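Local coordinates for 5-carboxymethyl-2-hydroxymuconate semialdehyde dehydrogenase (Thermus thermophilus, PDB 2D4E), which probably oxidises 5-carboxymethyl-2-hydroxymuconate semialdehyde to the corresponding acid with NAD as cofactor, as a tetrameric member of the aldehyde dehydrogenase family, at residues Asp283-Arg288 and Phe442-Glu447. Sequence-based numbering, arbitrary orientation.
Sequences DADLER and FTRDLE
D283 turns its carboxylate onto T443 and the backbone that follows it, where two strand-to-helix turns of the aldehyde dehydrogenase fold meet. The neighbouring parallel strands 277-280 and 438-442 end at or just before these turns, and each turn leads into a helix, 286-298 and 446-455. With CG set between its backbone N and carbonyl carbon (chi1 80°), D283 reaches across: D283 OD1 takes the hydroxyl of T443 OG1 at 2.6 Å on its syn lone pair, while OD2 receives a weak bond from D445 N at 3.2 Å. A second weak bond, from R444 N, ends on OD1. T443 OG1 is also hydrogen-bonded to R448 NH1, which makes a long, weak ion pair with D283 OD1. Replacing D283 with an alanine would probably leave the T443 hydroxyl and two backbone N-H groups of the second turn without this shared acceptor.

R444 reaches back over the first turn, its chain extended from CG to NE. R444 NH1 bonds D283 O at 3.1 Å, standing above the carbonyl plane, with the N-H bent. The guanidinium lies with one face over the backbone at D285; the D285 carboxylate is turned 24° from the guanidinium plane, and its OD2, well out of that plane, makes a long, charge-only salt bridge to R444 NH2 at 4.0 Å. A284 CB sits against F442 CB, and the F442 side chain packs on helix 286-298. R444 packs on D445 of a second subunit, and D445 on R444 of that subunit. D285 caps its own helix: D285 OD1 accepts R288 N at 3.0 Å, nearly straight at 169°, from above the carboxylate plane.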
loop_
_atom_site.group_PDB
_atom_site.type_symbol
_atom_site.label_atom_id
_atom_site.label_comp_id
_atom_site.label_asym_id
_atom_site.label_seq_id
_atom_site.Cartn_x
_atom_site.Cartn_y
_atom_site.Cartn_z
ATOM N N ASP C 283 3.437 -20.650 32.034
ATOM C CA ASP C 283 4.440 -19.589 32.145
ATOM C C ASP C 283 3.917 -18.162 31.989
ATOM O O ASP C 283 4.696 -17.213 32.003
ATOM C CB ASP C 283 5.539 -19.814 31.103
ATOM C CG ASP C 283 5.130 -19.331 29.715
ATOM O OD1 ASP C 283 3.915 -19.328 29.420
ATOM O OD2 ASP C 283 6.020 -18.962 28.918
ATOM N N ALA C 284 2.611 -18.005 31.838
ATOM C CA ALA C 284 2.043 -16.680 31.644
ATOM C C ALA C 284 1.786 -15.945 32.943
ATOM O O ALA C 284 1.916 -16.506 34.028
ATOM C CB ALA C 284 0.744 -16.790 30.856
ATOM N N ASP C 285 1.445 -14.670 32.821
ATOM C CA ASP C 285 1.101 -13.866 33.985
ATOM C C ASP C 285 -0.300 -14.388 34.315
ATOM O O ASP C 285 -1.280 -13.984 33.687
ATOM C CB ASP C 285 1.035 -12.389 33.603
ATOM C CG ASP C 285 0.703 -11.502 34.778
ATOM O OD1 ASP C 285 -0.114 -11.924 35.620
ATOM O OD2 ASP C 285 1.246 -10.382 34.853
ATOM N N LEU C 286 -0.387 -15.300 35.279
ATOM C CA LEU C 286 -1.667 -15.906 35.639
ATOM C C LEU C 286 -2.671 -14.967 36.304
ATOM O O LEU C 286 -3.875 -15.225 36.283
ATOM C CB LEU C 286 -1.427 -17.145 36.509
ATOM C CG LEU C 286 -0.588 -18.225 35.812
ATOM C CD1 LEU C 286 -0.341 -19.397 36.750
ATOM C CD2 LEU C 286 -1.311 -18.696 34.552
ATOM N N GLU C 287 -2.187 -13.881 36.893
ATOM C CA GLU C 287 -3.089 -12.925 37.518
ATOM C C GLU C 287 -3.844 -12.180 36.416
ATOM O O GLU C 287 -5.057 -12.012 36.490
ATOM C CB GLU C 287 -2.307 -11.938 38.383
ATOM C CG GLU C 287 -1.660 -12.572 39.601
ATOM C CD GLU C 287 -2.665 -13.330 40.453
ATOM O OE1 GLU C 287 -3.675 -12.717 40.875
ATOM O OE2 GLU C 287 -2.446 -14.540 40.701
ATOM N N ARG C 288 -3.116 -11.742 35.392
ATOM C CA ARG C 288 -3.727 -11.032 34.270
ATOM C C ARG C 288 -4.576 -12.013 33.461
ATOM O O ARG C 288 -5.676 -11.678 33.014
ATOM C CB ARG C 288 -2.649 -10.420 33.366
ATOM C CG ARG C 288 -3.214 -9.599 32.205
ATOM C CD ARG C 288 -2.209 -9.427 31.062
ATOM N NE ARG C 288 -0.954 -8.809 31.489
ATOM C CZ ARG C 288 0.045 -8.495 30.666
ATOM N NH1 ARG C 288 -0.063 -8.729 29.362
ATOM N NH2 ARG C 288 1.153 -7.938 31.146
ATOM N N PHE C 442 -2.271 -16.774 26.284
ATOM C CA PHE C 442 -1.587 -16.266 27.454
ATOM C C PHE C 442 -0.336 -17.093 27.735
ATOM O O PHE C 442 -0.407 -18.235 28.192
ATOM C CB PHE C 442 -2.535 -16.270 28.654
ATOM C CG PHE C 442 -3.763 -15.423 28.452
ATOM C CD1 PHE C 442 -4.886 -15.939 27.814
ATOM C CD2 PHE C 442 -3.777 -14.088 28.857
ATOM C CE1 PHE C 442 -6.009 -15.137 27.580
ATOM C CE2 PHE C 442 -4.894 -13.278 28.626
ATOM C CZ PHE C 442 -6.012 -13.802 27.986
ATOM N N THR C 443 0.811 -16.498 27.437
ATOM C CA THR C 443 2.112 -17.123 27.636
ATOM C C THR C 443 3.126 -15.988 27.556
ATOM O O THR C 443 2.894 -14.999 26.855
ATOM C CB THR C 443 2.418 -18.153 26.523
ATOM O OG1 THR C 443 3.615 -18.869 26.845
ATOM C CG2 THR C 443 2.605 -17.446 25.167
ATOM N N ARG C 444 4.238 -16.113 28.274
ATOM C CA ARG C 444 5.258 -15.073 28.245
ATOM C C ARG C 444 6.327 -15.371 27.199
ATOM O O ARG C 444 7.099 -14.490 26.830
ATOM C CB ARG C 444 5.932 -14.923 29.614
ATOM C CG ARG C 444 5.120 -14.205 30.689
ATOM C CD ARG C 444 6.057 -13.836 31.846
ATOM N NE ARG C 444 5.425 -13.099 32.942
ATOM C CZ ARG C 444 4.838 -13.664 33.993
ATOM N NH1 ARG C 444 4.785 -14.985 34.105
ATOM N NH2 ARG C 444 4.326 -12.904 34.952
ATOM N N ASP C 445 6.367 -16.607 26.715
ATOM C CA ASP C 445 7.371 -16.998 25.732
ATOM C C ASP C 445 7.152 -16.371 24.355
ATOM O O ASP C 445 6.142 -16.619 23.695
ATOM C CB ASP C 445 7.426 -18.521 25.611
ATOM C CG ASP C 445 8.613 -18.993 24.792
ATOM O OD1 ASP C 445 8.463 -19.211 23.568
ATOM O OD2 ASP C 445 9.707 -19.132 25.374
ATOM N N LEU C 446 8.121 -15.564 23.934
ATOM C CA LEU C 446 8.071 -14.865 22.656
ATOM C C LEU C 446 7.803 -15.774 21.461
ATOM O O LEU C 446 6.806 -15.606 20.765
ATOM C CB LEU C 446 9.377 -14.088 22.438
ATOM C CG LEU C 446 9.572 -13.330 21.119
ATOM C CD1 LEU C 446 8.440 -12.351 20.911
ATOM C CD2 LEU C 446 10.897 -12.582 21.146
ATOM N N GLU C 447 8.674 -16.748 21.230
ATOM C CA GLU C 447 8.505 -17.637 20.086
ATOM C C GLU C 447 7.232 -18.487 20.087
ATOM O O GLU C 447 6.641 -18.718 19.031
ATOM C CB GLU C 447 9.760 -18.504 19.922
ATOM C CG GLU C 447 10.997 -17.635 19.695
ATOM C CD GLU C 447 12.312 -18.400 19.638
ATOM O OE1 GLU C 447 13.364 -17.733 19.688
ATOM O OE2 GLU C 447 12.307 -19.646 19.537
#